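Aminopeptidase N family protein (Idiomarina loihiensis L2TR, PDB 4FGM) probably acts as a zinc-dependent aminopeptidase of the M61 family, trimming peptides from their N-terminal ends. Local coordinates at residues A205-T210 / S321-E326; F267-C272 / Y312-L317; A516-I521 / A550-E555; I523-A528 / T545-A550. All coordinates share one frame; numbering follows the deposited sequence.

Contact 1 of 4, residues A205-T210 / S321-E326; sequences AKICET and SGIIDE
Lys206 lays the outer half of its aliphatic chain obliquely across Ile323, with CE 3.9 Å from Ile323 CD1. A bend at chi3 (-85°) makes this possible, since it turns the chain over the isoleucine after CD has passed 3.9 Å from Ser321 O. Deeper in the contact, Ile207 meets the same isoleucine at about a right angle, the two CG1 atoms of Ile207 and Ile323 lying 4.1 Å apart. Thr210 closes the other flank, its OG1 resting 3.3 Å from Ser321 CB. That hydroxyl donates to Lys206 O at 3.1 Å, arriving 38° out of the carbonyl plane, while Thr210 N reaches the same oxygen from the opposite face. With alanine in place of Thr210, Lys206 O would probably lose one of its two donors, and the methylene of Ser321 a packing partner. Ser321 OG turns back to bond with Leu317 O, and Gly322, at positive phi, ends helix 308-320 in a Schellman motif. The contact thus joins helix 197-215 to the linker before helix 326-342. Ile207 also packs on Leu268 and Cys272 of helix 262-277 and on Leu318 of helix 308-320, whereas Ala205 and Cys208 face strand 174-180.

Contact 2 of 4, residues F267-C272 / Y312-L317; sequences FLSLCC and YFDDYL
Ser269 OG approaches the carboxylate of Asp315 from above, donating to Asp315 OD1 at 2.7 Å from 43° out of its plane. Asp314 packs its CB 3.4 Å from Ser269 O, and its carboxylate passes near the serine hydroxyl, Asp314 CG to Ser269 OG 3.8 Å. On the far side of helix 308-320 the rings nest: Tyr312 CD2 lies over the centre of one face of Phe313, and Tyr312 OH over a face of Tyr316, whose edge meets Phe313 CD1. The serine hydroxyl reaches Asp315 because OG stands anti to its backbone N (chi1 -176°), whereas Asp315 leaves its helix pointing away and curls OD1 back. Replacing Asp315 by alanine is likely to leave the Ser269 hydroxyl without this acceptor and free to turn. One helical turn on, Cys272 inserts its sulfur between the helices, SG 3.4 Å from Asp314 O and 3.9 Å from Leu317 CB. The axes of 267-272 and 312-317 approach to 8.2 Å, their N-to-C directions 126° apart. Asp314 OD2 accepts from ND1 of His273, a zinc ligand, so this helix pair supplies a second-shell carboxylate that probably fixes the imidazole's rotation and may strengthen it as an electron donor to the metal.

Contact 3 of 4, residues A516-I521 / A550-E555; sequences AGDKII and AFRRDE
Asp518 and Arg552 meet edge to edge across an antiparallel strand pair of the PDZ-like domain, their carboxylate and guanidinium planes only 22° apart. The arginine grips side-on: NE donates to Asp518 OD1 at 2.9 Å, almost straight at 177°, and NH2 donates to the syn lone pair of Asp518 OD2 at 2.8 Å. The arginine chain kinks about its CG-CD bond (chi3 -54°), which brings the guanidinium edge round to the acid. Both groups have further partners, since Asp518 OD2 also accepts from Ser515 N and Arg552 NH2 donates to Gly513 O, so the salt bridge ties the loop before strand 519-523 to the end of strand 545-552. Beside it, Lys519 and Phe551 form a hydrogen-bonded pair, with Lys519 N to Phe551 O and Phe551 N to Lys519 O both at 2.9 Å. Ile520 and Ala550 follow as a non-hydrogen-bonded pair on the other face of the sheet, where Ala550 CB sits 3.7 Å from Ile520 CA and 4.2 Å from Ile520 CG1. Beyond Arg552 the chain reverses through a type II' turn into strand 555-562. On the face carrying Lys519, Ile521 CD1 comes up to the edge of the Phe551 ring, 4.1 Å from Phe551 CD2.

Contact 4 of 4, residues I523-A528 / T545-A550; sequences IDHLQA and TVTIHA
Asp524 N donates to Thr547 O at 2.8 Å and makes the one direct hydrogen bond between the two segments. Just before it, Ile523 and Ile548 form a non-hydrogen-bonded antiparallel pair; their side chains run side by side in the same direction, and Ile548 CD1 packs 3.9 Å from both Ile523 CG1 and CG2. The side chain of Asp524 crosses Val546 at about a right angle, CG being 3.9 Å from Val546 CG1, with the carboxylate carried there by CG swung opposite its own amide nitrogen (chi1 -154°). His525 and His549 meet with ring centres 5.5 Å apart and planes at 58°, and His525 ND1 lies near the edge of the His549 ring.

Two waters complete this shell. One donates to Asp524 OD1 and accepts from Thr547 N, linking the carboxylate to the neighbouring strand. The other accepts from His525 N, donates to Thr547 O and shares a hydrogen bond with His549 ND1 (2.7 Å), which should limit rotation of that ring. Farther out, Tyr540 OH holds Asp524 OD2, and strand 555-562 bonds to Val546 and Ile548 from its own side. Ile523 and Leu526 exchange backbone bonds, each 2.9 Å from N to O, round a type I' turn that places Asp524 and His525 at positive phi: a tight two-residue beta hairpin, here docked on strand 545-552 of a PDZ-like antiparallel sheet.

From the N terminus, helix 197-215 opens the loop of contact 1, which closes only after helix 308-320. Contact 2 is nested inside it, joining helices 262-277 and 308-320 beside the zinc site. The two touch where Ile323 CG2 packs 3.5 Å from Leu268 CD1, so three helices and a linker make one packed unit of the catalytic region. The chain then proceeds to the PDZ-like sheet, where contact 4 is nested inside the loop of contact 3. They share Ala550 and adjoin through Ile520 and Ile548 and through a probable hydrogen bond from Ile521 N to His549 O (2.7 Å). The centres of contacts 2 and 3 are about 39 Å apart, and the two pairs lie in separate parts of the fold.

Contact 1 of 4, residues A205-T210 / S321-E326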
loop_
_atom_site.group_PDB
_atom_site.type_symbol
_atom_site.label_atom_id
_atom_site.label_comp_id
_atom_site.label_asym_id
_atom_site.label_seq_id
_atom_site.Cartn_x
_atom_site.Cartn_y
_atom_site.Cartn_z
ATOM N N ALA A 205 15.223 -12.658 5.050
ATOM C CA ALA A 205 15.128 -14.038 5.514
ATOM C C ALA A 205 14.628 -14.038 6.956
ATOM O O ALA A 205 13.771 -14.842 7.320
ATOM C CB ALA A 205 16.488 -14.730 5.430
ATOM N N LYS A 206 15.162 -13.132 7.771
ATOM C CA LYS A 206 14.744 -13.037 9.163
ATOM C C LYS A 206 13.277 -12.644 9.261
ATOM O O LYS A 206 12.491 -13.312 9.940
ATOM C CB LYS A 206 15.613 -12.027 9.931
ATOM C CG LYS A 206 16.835 -12.654 10.578
ATOM C CD LYS A 206 17.510 -11.728 11.586
ATOM C CE LYS A 206 18.479 -10.764 10.923
ATOM N NZ LYS A 206 19.187 -9.923 11.934
ATOM N N ILE A 207 12.907 -11.563 8.583
ATOM C CA ILE A 207 11.525 -11.114 8.605
ATOM C C ILE A 207 10.589 -12.238 8.148
ATOM O O ILE A 207 9.598 -12.547 8.815
ATOM C CB ILE A 207 11.331 -9.893 7.691
ATOM C CG1 ILE A 207 12.136 -8.710 8.239
ATOM C CG2 ILE A 207 9.860 -9.551 7.579
ATOM C CD1 ILE A 207 12.247 -7.542 7.284
ATOM N N CYS A 208 10.919 -12.853 7.015
ATOM C CA CYS A 208 10.103 -13.931 6.463
ATOM C C CYS A 208 9.966 -15.150 7.374
ATOM O O CYS A 208 8.870 -15.696 7.524
ATOM C CB CYS A 208 10.655 -14.357 5.102
ATOM S SG CYS A 208 10.401 -13.119 3.810
ATOM N N GLU A 209 11.069 -15.590 7.973
ATOM C CA GLU A 209 10.998 -16.735 8.866
ATOM C C GLU A 209 10.097 -16.399 10.047
ATOM O O GLU A 209 9.287 -17.223 10.474
ATOM C CB GLU A 209 12.395 -17.148 9.333
ATOM C CG GLU A 209 13.122 -17.966 8.277
ATOM C CD GLU A 209 14.541 -18.332 8.659
ATOM O OE1 GLU A 209 15.297 -17.431 9.087
ATOM O OE2 GLU A 209 14.906 -19.519 8.506
ATOM N N THR A 210 10.215 -15.178 10.558
ATOM C CA THR A 210 9.374 -14.755 11.669
ATOM C C THR A 210 7.902 -14.883 11.293
ATOM O O THR A 210 7.086 -15.331 12.094
ATOM C CB THR A 210 9.673 -13.299 12.060
ATOM O OG1 THR A 210 10.989 -13.224 12.615
ATOM C CG2 THR A 210 8.680 -12.794 13.072
ATOM N N SER A 321 11.588 -9.431 15.052
ATOM C CA SER A 321 12.566 -10.263 14.377
ATOM C C SER A 321 13.962 -9.746 14.675
ATOM O O SER A 321 14.955 -10.311 14.215
ATOM C CB SER A 321 12.311 -10.250 12.872
ATOM O OG SER A 321 12.241 -8.916 12.404
ATOM N N GLY A 322 14.032 -8.665 15.440
ATOM C CA GLY A 322 15.320 -8.098 15.800
ATOM C C GLY A 322 16.002 -7.218 14.767
ATOM O O GLY A 322 17.212 -7.043 14.820
ATOM N N ILE A 323 15.245 -6.666 13.824
ATOM C CA ILE A 323 15.839 -5.798 12.811
ATOM C C ILE A 323 16.001 -4.394 13.402
ATOM O O ILE A 323 17.031 -3.745 13.215
ATOM C CB ILE A 323 14.956 -5.718 11.536
ATOM C CG1 ILE A 323 14.729 -7.122 10.963
ATOM C CG2 ILE A 323 15.623 -4.836 10.492
ATOM C CD1 ILE A 323 15.990 -7.839 10.563
ATOM N N ILE A 324 14.978 -3.937 14.123
ATOM C CA ILE A 324 15.005 -2.620 14.759
ATOM C C ILE A 324 14.741 -2.737 16.263
ATOM O O ILE A 324 13.990 -3.612 16.701
ATOM C CB ILE A 324 13.942 -1.678 14.156
ATOM C CG1 ILE A 324 12.545 -2.244 14.414
ATOM C CG2 ILE A 324 14.205 -1.485 12.658
ATOM C CD1 ILE A 324 11.425 -1.312 14.042
ATOM N N ASP A 325 15.357 -1.860 17.052
ATOM C CA ASP A 325 15.168 -1.890 18.498
ATOM C C ASP A 325 13.842 -1.245 18.888
ATOM O O ASP A 325 13.097 -0.776 18.029
ATOM C CB ASP A 325 16.320 -1.176 19.213
ATOM C CG ASP A 325 16.434 0.286 18.832
ATOM O OD1 ASP A 325 15.391 0.969 18.730
ATOM O OD2 ASP A 325 17.576 0.757 18.650
ATOM N N GLU A 326 13.551 -1.211 20.185
ATOM C CA GLU A 326 12.298 -0.637 20.654
ATOM C C GLU A 326 12.223 0.881 20.492
ATOM O O GLU A 326 11.132 1.446 20.456
ATOM C CB GLU A 326 12.046 -1.027 22.122
ATOM C CG GLU A 326 12.318 0.064 23.158
ATOM C CD GLU A 326 13.790 0.284 23.419
ATOM O OE1 GLU A 326 14.620 -0.421 22.805
ATOM O OE2 GLU A 326 14.115 1.162 24.243
#

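Contact 2 of 4, residues F267-C272 / Y312-L317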
loop_
_atom_site.group_PDB
_atom_site.type_symbol
_atom_site.label_atom_id
_atom_site.label_comp_id
_atom_site.label_asym_id
_atom_site.label_seq_id
_atom_site.Cartn_x
_atom_site.Cartn_y
_atom_site.Cartn_z
ATOM N N PHE A 267 11.841 0.514 3.655
ATOM C CA PHE A 267 11.816 -0.553 2.663
ATOM C C PHE A 267 11.505 -1.893 3.323
ATOM O O PHE A 267 10.658 -2.653 2.841
ATOM C CB PHE A 267 13.158 -0.650 1.931
ATOM C CG PHE A 267 13.225 -1.785 0.950
ATOM C CD1 PHE A 267 12.472 -1.759 -0.218
ATOM C CD2 PHE A 267 14.021 -2.898 1.210
ATOM C CE1 PHE A 267 12.510 -2.835 -1.121
ATOM C CE2 PHE A 267 14.066 -3.971 0.323
ATOM C CZ PHE A 267 13.310 -3.940 -0.847
ATOM N N LEU A 268 12.195 -2.186 4.424
ATOM C CA LEU A 268 11.963 -3.443 5.126
ATOM C C LEU A 268 10.532 -3.505 5.630
ATOM O O LEU A 268 9.906 -4.567 5.637
ATOM C CB LEU A 268 12.934 -3.593 6.293
ATOM C CG LEU A 268 14.388 -3.806 5.866
ATOM C CD1 LEU A 268 15.263 -4.017 7.083
ATOM C CD2 LEU A 268 14.472 -4.995 4.939
ATOM N N SER A 269 10.007 -2.356 6.037
ATOM C CA SER A 269 8.644 -2.293 6.526
ATOM C C SER A 269 7.673 -2.573 5.371
ATOM O O SER A 269 6.653 -3.244 5.553
ATOM C CB SER A 269 8.378 -0.919 7.136
ATOM O OG SER A 269 7.084 -0.870 7.700
ATOM N N LEU A 270 7.998 -2.062 4.184
ATOM C CA LEU A 270 7.163 -2.273 3.002
ATOM C C LEU A 270 7.131 -3.755 2.619
ATOM O O LEU A 270 6.057 -4.308 2.347
ATOM C CB LEU A 270 7.687 -1.457 1.816
ATOM C CG LEU A 270 6.972 -1.646 0.467
ATOM C CD1 LEU A 270 5.493 -1.281 0.574
ATOM C CD2 LEU A 270 7.639 -0.764 -0.566
ATOM N N CYS A 271 8.302 -4.393 2.601
ATOM C CA CYS A 271 8.386 -5.810 2.243
ATOM C C CYS A 271 7.629 -6.652 3.256
ATOM O O CYS A 271 6.891 -7.567 2.895
ATOM C CB CYS A 271 9.838 -6.280 2.201
ATOM S SG CYS A 271 10.849 -5.444 0.983
ATOM N N CYS A 272 7.824 -6.331 4.529
ATOM C CA CYS A 272 7.166 -7.036 5.616
ATOM C C CYS A 272 5.647 -6.911 5.471
ATOM O O CYS A 272 4.902 -7.845 5.764
ATOM C CB CYS A 272 7.609 -6.439 6.951
ATOM S SG CYS A 272 6.936 -7.256 8.394
ATOM N N TYR A 312 0.009 -2.686 11.441
ATOM C CA TYR A 312 0.550 -2.745 12.795
ATOM C C TYR A 312 1.724 -3.715 12.786
ATOM O O TYR A 312 2.776 -3.448 13.362
ATOM C CB TYR A 312 -0.508 -3.241 13.781
ATOM C CG TYR A 312 0.060 -3.725 15.100
ATOM C CD1 TYR A 312 0.614 -2.832 16.016
ATOM C CD2 TYR A 312 0.033 -5.084 15.434
ATOM C CE1 TYR A 312 1.125 -3.275 17.235
ATOM C CE2 TYR A 312 0.539 -5.539 16.648
ATOM C CZ TYR A 312 1.082 -4.630 17.546
ATOM O OH TYR A 312 1.570 -5.073 18.755
ATOM N N PHE A 313 1.548 -4.839 12.108
ATOM C CA PHE A 313 2.597 -5.845 12.058
ATOM C C PHE A 313 3.798 -5.525 11.175
ATOM O O PHE A 313 4.912 -5.945 11.498
ATOM C CB PHE A 313 1.994 -7.209 11.687
ATOM C CG PHE A 313 1.309 -7.893 12.846
ATOM C CD1 PHE A 313 2.047 -8.350 13.934
ATOM C CD2 PHE A 313 -0.071 -8.062 12.862
ATOM C CE1 PHE A 313 1.417 -8.952 15.033
ATOM C CE2 PHE A 313 -0.711 -8.663 13.957
ATOM C CZ PHE A 313 0.037 -9.114 15.040
ATOM N N ASP A 314 3.609 -4.780 10.084
ATOM C CA ASP A 314 4.760 -4.472 9.229
ATOM C C ASP A 314 5.910 -3.839 10.021
ATOM O O ASP A 314 7.076 -4.133 9.764
ATOM C CB ASP A 314 4.381 -3.582 8.024
ATOM C CG ASP A 314 3.606 -2.325 8.412
ATOM O OD1 ASP A 314 3.744 -1.836 9.554
ATOM O OD2 ASP A 314 2.866 -1.810 7.544
ATOM N N ASP A 315 5.584 -2.989 10.989
ATOM C CA ASP A 315 6.609 -2.359 11.816
ATOM C C ASP A 315 6.955 -3.219 13.036
ATOM O O ASP A 315 8.127 -3.440 13.344
ATOM C CB ASP A 315 6.154 -0.975 12.298
ATOM C CG ASP A 315 6.006 0.022 11.167
ATOM O OD1 ASP A 315 6.879 0.033 10.276
ATOM O OD2 ASP A 315 5.030 0.804 11.177
ATOM N N TYR A 316 5.926 -3.706 13.724
ATOM C CA TYR A 316 6.120 -4.513 14.920
ATOM C C TYR A 316 6.990 -5.750 14.674
ATOM O O TYR A 316 7.932 -6.014 15.427
ATOM C CB TYR A 316 4.760 -4.921 15.492
ATOM C CG TYR A 316 4.858 -5.706 16.779
ATOM C CD1 TYR A 316 5.506 -5.172 17.897
ATOM C CD2 TYR A 316 4.335 -6.997 16.873
ATOM C CE1 TYR A 316 5.636 -5.907 19.073
ATOM C CE2 TYR A 316 4.457 -7.741 18.045
ATOM C CZ TYR A 316 5.109 -7.194 19.141
ATOM O OH TYR A 316 5.236 -7.936 20.296
ATOM N N LEU A 317 6.686 -6.501 13.621
ATOM C CA LEU A 317 7.462 -7.701 13.301
ATOM C C LEU A 317 8.921 -7.365 12.987
ATOM O O LEU A 317 9.799 -8.224 13.066
ATOM C CB LEU A 317 6.823 -8.447 12.125
ATOM C CG LEU A 317 5.451 -9.053 12.432
ATOM C CD1 LEU A 317 5.001 -9.897 11.247
ATOM C CD2 LEU A 317 5.531 -9.914 13.705
#

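Contact 3 of 4, residues A516-I521 / A550-E555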
loop_
_atom_site.group_PDB
_atom_site.type_symbol
_atom_site.label_atom_id
_atom_site.label_comp_id
_atom_site.label_asym_id
_atom_site.label_seq_id
_atom_site.Cartn_x
_atom_site.Cartn_y
_atom_site.Cartn_z
ATOM N N ALA A 516 -5.519 25.398 0.708
ATOM C CA ALA A 516 -4.586 24.509 0.037
ATOM C C ALA A 516 -4.465 25.041 -1.383
ATOM O O ALA A 516 -5.466 25.418 -1.993
ATOM C CB ALA A 516 -5.128 23.093 0.026
ATOM N N GLY A 517 -3.244 25.091 -1.902
ATOM C CA GLY A 517 -3.040 25.600 -3.252
ATOM C C GLY A 517 -2.461 27.005 -3.257
ATOM O O GLY A 517 -1.779 27.398 -4.201
ATOM N N ASP A 518 -2.752 27.771 -2.209
ATOM C CA ASP A 518 -2.236 29.127 -2.085
ATOM C C ASP A 518 -0.723 29.063 -1.875
ATOM O O ASP A 518 -0.192 28.039 -1.440
ATOM C CB ASP A 518 -2.844 29.837 -0.868
ATOM C CG ASP A 518 -4.340 30.020 -0.970
ATOM O OD1 ASP A 518 -4.900 29.823 -2.068
ATOM O OD2 ASP A 518 -4.956 30.382 0.056
ATOM N N LYS A 519 -0.033 30.152 -2.195
ATOM C CA LYS A 519 1.405 30.214 -1.973
ATOM C C LYS A 519 1.730 31.423 -1.114
ATOM O O LYS A 519 1.597 32.562 -1.554
ATOM C CB LYS A 519 2.193 30.294 -3.284
ATOM C CG LYS A 519 3.694 30.455 -3.034
ATOM C CD LYS A 519 4.555 29.629 -3.977
ATOM C CE LYS A 519 4.603 30.224 -5.368
ATOM N NZ LYS A 519 5.139 31.618 -5.350
ATOM N N ILE A 520 2.129 31.164 0.126
ATOM C CA ILE A 520 2.484 32.227 1.044
ATOM C C ILE A 520 3.788 32.825 0.543
ATOM O O ILE A 520 4.778 32.126 0.346
ATOM C CB ILE A 520 2.652 31.693 2.477
ATOM C CG1 ILE A 520 1.317 31.123 2.973
ATOM C CG2 ILE A 520 3.091 32.818 3.403
ATOM C CD1 ILE A 520 1.405 30.396 4.293
ATOM N N ILE A 521 3.766 34.133 0.333
ATOM C CA ILE A 521 4.903 34.862 -0.192
ATOM C C ILE A 521 5.628 35.692 0.872
ATOM O O ILE A 521 6.835 35.897 0.799
ATOM C CB ILE A 521 4.409 35.724 -1.390
ATOM C CG1 ILE A 521 5.250 35.386 -2.609
ATOM C CG2 ILE A 521 4.356 37.201 -1.046
ATOM C CD1 ILE A 521 5.095 33.942 -3.032
ATOM N N ALA A 550 -0.232 36.211 0.309
ATOM C CA ALA A 550 -0.196 34.943 -0.381
ATOM C C ALA A 550 -0.979 35.005 -1.659
ATOM O O ALA A 550 -1.934 35.763 -1.799
ATOM C CB ALA A 550 -0.749 33.855 0.515
ATOM N N PHE A 551 -0.552 34.193 -2.602
ATOM C CA PHE A 551 -1.214 34.128 -3.889
ATOM C C PHE A 551 -2.229 33.010 -3.974
ATOM O O PHE A 551 -1.923 31.863 -3.542
ATOM C CB PHE A 551 -0.215 33.862 -5.002
ATOM C CG PHE A 551 0.505 35.064 -5.477
ATOM C CD1 PHE A 551 -0.180 36.045 -6.185
ATOM C CD2 PHE A 551 1.870 35.217 -5.238
ATOM C CE1 PHE A 551 0.481 37.169 -6.653
ATOM C CE2 PHE A 551 2.544 36.335 -5.697
ATOM C CZ PHE A 551 1.854 37.314 -6.409
ATOM N N ARG A 552 -3.441 33.318 -4.452
ATOM C CA ARG A 552 -4.417 32.244 -4.655
ATOM C C ARG A 552 -4.436 32.369 -6.197
ATOM O O ARG A 552 -4.869 33.409 -6.762
ATOM C CB ARG A 552 -5.804 32.539 -4.070
ATOM C CG ARG A 552 -6.805 31.478 -4.577
ATOM C CD ARG A 552 -7.970 31.345 -3.610
ATOM N NE ARG A 552 -7.473 31.087 -2.257
ATOM C CZ ARG A 552 -8.149 31.409 -1.154
ATOM N NH1 ARG A 552 -9.356 31.996 -1.246
ATOM N NH2 ARG A 552 -7.612 31.186 0.041
ATOM N N ARG A 553 -3.980 31.317 -6.884
ATOM C CA ARG A 553 -3.858 31.344 -8.352
ATOM C C ARG A 553 -2.928 32.546 -8.587
ATOM O O ARG A 553 -1.829 32.592 -8.010
ATOM C CB ARG A 553 -5.193 31.572 -9.061
ATOM C CG ARG A 553 -6.112 30.398 -8.829
ATOM C CD ARG A 553 -7.395 30.613 -9.600
ATOM N NE ARG A 553 -8.136 31.770 -9.081
ATOM C CZ ARG A 553 -9.016 31.712 -8.076
ATOM N NH1 ARG A 553 -9.280 30.541 -7.458
ATOM N NH2 ARG A 553 -9.657 32.819 -7.704
ATOM N N ASP A 554 -3.320 33.513 -9.415
ATOM C CA ASP A 554 -2.438 34.650 -9.653
ATOM C C ASP A 554 -2.917 35.910 -8.938
ATOM O O ASP A 554 -2.517 37.014 -9.290
ATOM C CB ASP A 554 -2.309 34.915 -11.151
ATOM C CG ASP A 554 -3.527 35.609 -11.738
ATOM O OD1 ASP A 554 -4.673 35.233 -11.428
ATOM O OD2 ASP A 554 -3.322 36.533 -12.538
ATOM N N GLU A 555 -3.774 35.747 -7.936
ATOM C CA GLU A 555 -4.283 36.886 -7.179
ATOM C C GLU A 555 -3.533 36.961 -5.852
ATOM O O GLU A 555 -3.402 35.968 -5.141
ATOM C CB GLU A 555 -5.777 36.705 -6.913
ATOM C CG GLU A 555 -6.609 36.609 -8.190
ATOM C CD GLU A 555 -8.052 36.222 -7.931
ATOM O OE1 GLU A 555 -8.681 36.822 -7.027
ATOM O OE2 GLU A 555 -8.560 35.328 -8.640
#

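Contact 4 of 4, residues I523-A528 / T545-A550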
loop_
_atom_site.group_PDB
_atom_site.type_symbol
_atom_site.label_atom_id
_atom_site.label_comp_id
_atom_site.label_asym_id
_atom_site.label_seq_id
_atom_site.Cartn_x
_atom_site.Cartn_y
_atom_site.Cartn_z
ATOM N N ILE A 523 5.435 36.876 5.358
ATOM C CA ILE A 523 4.840 36.786 6.684
ATOM C C ILE A 523 5.352 38.020 7.423
ATOM O O ILE A 523 6.560 38.239 7.505
ATOM C CB ILE A 523 5.294 35.505 7.422
ATOM C CG1 ILE A 523 4.767 34.266 6.688
ATOM C CG2 ILE A 523 4.778 35.518 8.863
ATOM C CD1 ILE A 523 5.481 32.990 7.072
ATOM N N ASP A 524 4.433 38.832 7.939
ATOM C CA ASP A 524 4.801 40.053 8.652
ATOM C C ASP A 524 5.671 40.949 7.748
ATOM O O ASP A 524 6.582 41.632 8.217
ATOM C CB ASP A 524 5.566 39.706 9.936
ATOM C CG ASP A 524 5.437 40.778 10.999
ATOM O OD1 ASP A 524 4.807 41.824 10.718
ATOM O OD2 ASP A 524 5.959 40.575 12.117
ATOM N N HIS A 525 5.380 40.927 6.450
ATOM C CA HIS A 525 6.106 41.718 5.455
ATOM C C HIS A 525 7.511 41.210 5.159
ATOM O O HIS A 525 8.287 41.891 4.497
ATOM C CB HIS A 525 6.161 43.185 5.888
ATOM C CG HIS A 525 4.815 43.762 6.184
ATOM N ND1 HIS A 525 3.927 44.121 5.193
ATOM C CD2 HIS A 525 4.172 43.971 7.358
ATOM C CE1 HIS A 525 2.796 44.524 5.743
ATOM N NE2 HIS A 525 2.917 44.442 7.057
ATOM N N LEU A 526 7.836 40.016 5.639
ATOM C CA LEU A 526 9.152 39.431 5.393
ATOM C C LEU A 526 9.054 38.237 4.448
ATOM O O LEU A 526 8.165 37.392 4.572
ATOM C CB LEU A 526 9.797 39.004 6.712
ATOM C CG LEU A 526 10.124 40.150 7.668
ATOM C CD1 LEU A 526 10.745 39.602 8.946
ATOM C CD2 LEU A 526 11.087 41.122 6.976
ATOM N N GLN A 527 9.969 38.172 3.491
ATOM C CA GLN A 527 9.957 37.082 2.520
ATOM C C GLN A 527 9.926 35.706 3.179
ATOM O O GLN A 527 10.786 35.373 3.990
ATOM C CB GLN A 527 11.173 37.186 1.602
ATOM C CG GLN A 527 11.208 36.148 0.501
ATOM C CD GLN A 527 12.350 36.383 -0.457
ATOM O OE1 GLN A 527 13.336 37.024 -0.106
ATOM N NE2 GLN A 527 12.235 35.853 -1.665
ATOM N N ALA A 528 8.930 34.906 2.823
ATOM C CA ALA A 528 8.793 33.568 3.379
ATOM C C ALA A 528 9.459 32.539 2.474
ATOM O O ALA A 528 9.119 32.426 1.301
ATOM C CB ALA A 528 7.311 33.232 3.552
ATOM N N THR A 545 -0.542 38.941 16.189
ATOM C CA THR A 545 -1.149 39.050 14.875
ATOM C C THR A 545 -0.156 39.590 13.853
ATOM O O THR A 545 0.579 40.532 14.126
ATOM C CB THR A 545 -2.378 39.968 14.905
ATOM O OG1 THR A 545 -3.336 39.438 15.827
ATOM C CG2 THR A 545 -3.012 40.056 13.508
ATOM N N VAL A 546 -0.134 38.965 12.683
ATOM C CA VAL A 546 0.744 39.380 11.602
ATOM C C VAL A 546 -0.044 39.368 10.305
ATOM O O VAL A 546 -1.111 38.751 10.208
ATOM C CB VAL A 546 1.943 38.436 11.433
ATOM C CG1 VAL A 546 2.787 38.426 12.697
ATOM C CG2 VAL A 546 1.455 37.036 11.087
ATOM N N THR A 547 0.485 40.063 9.311
ATOM C CA THR A 547 -0.149 40.118 8.014
ATOM C C THR A 547 0.497 39.049 7.145
ATOM O O THR A 547 1.706 38.836 7.210
ATOM C CB THR A 547 0.034 41.511 7.386
ATOM O OG1 THR A 547 -0.665 42.472 8.183
ATOM C CG2 THR A 547 -0.516 41.545 5.962
ATOM N N ILE A 548 -0.314 38.355 6.356
ATOM C CA ILE A 548 0.205 37.317 5.479
ATOM C C ILE A 548 -0.087 37.730 4.050
ATOM O O ILE A 548 -1.192 38.183 3.752
ATOM C CB ILE A 548 -0.498 35.957 5.695
ATOM C CG1 ILE A 548 -0.330 35.477 7.140
ATOM C CG2 ILE A 548 0.040 34.939 4.677
ATOM C CD1 ILE A 548 1.080 35.167 7.537
ATOM N N HIS A 549 0.898 37.593 3.172
ATOM C CA HIS A 549 0.687 37.911 1.770
ATOM C C HIS A 549 0.805 36.582 1.045
ATOM O O HIS A 549 1.826 35.895 1.160
ATOM C CB HIS A 549 1.738 38.886 1.241
ATOM C CG HIS A 549 1.556 40.289 1.721
ATOM N ND1 HIS A 549 2.194 40.784 2.839
ATOM C CD2 HIS A 549 0.808 41.309 1.237
ATOM C CE1 HIS A 549 1.848 42.045 3.021
ATOM N NE2 HIS A 549 1.007 42.389 2.062
ATOM N N ALA A 550 -0.232 36.211 0.309
ATOM C CA ALA A 550 -0.196 34.943 -0.381
ATOM C C ALA A 550 -0.979 35.005 -1.659
ATOM O O ALA A 550 -1.934 35.763 -1.799
ATOM C CB ALA A 550 -0.749 33.855 0.515
HETATM O O HOH W 1 2.101 42.227 10.187
HETATM O O HOH W 2 3.331 39.749 5.015
#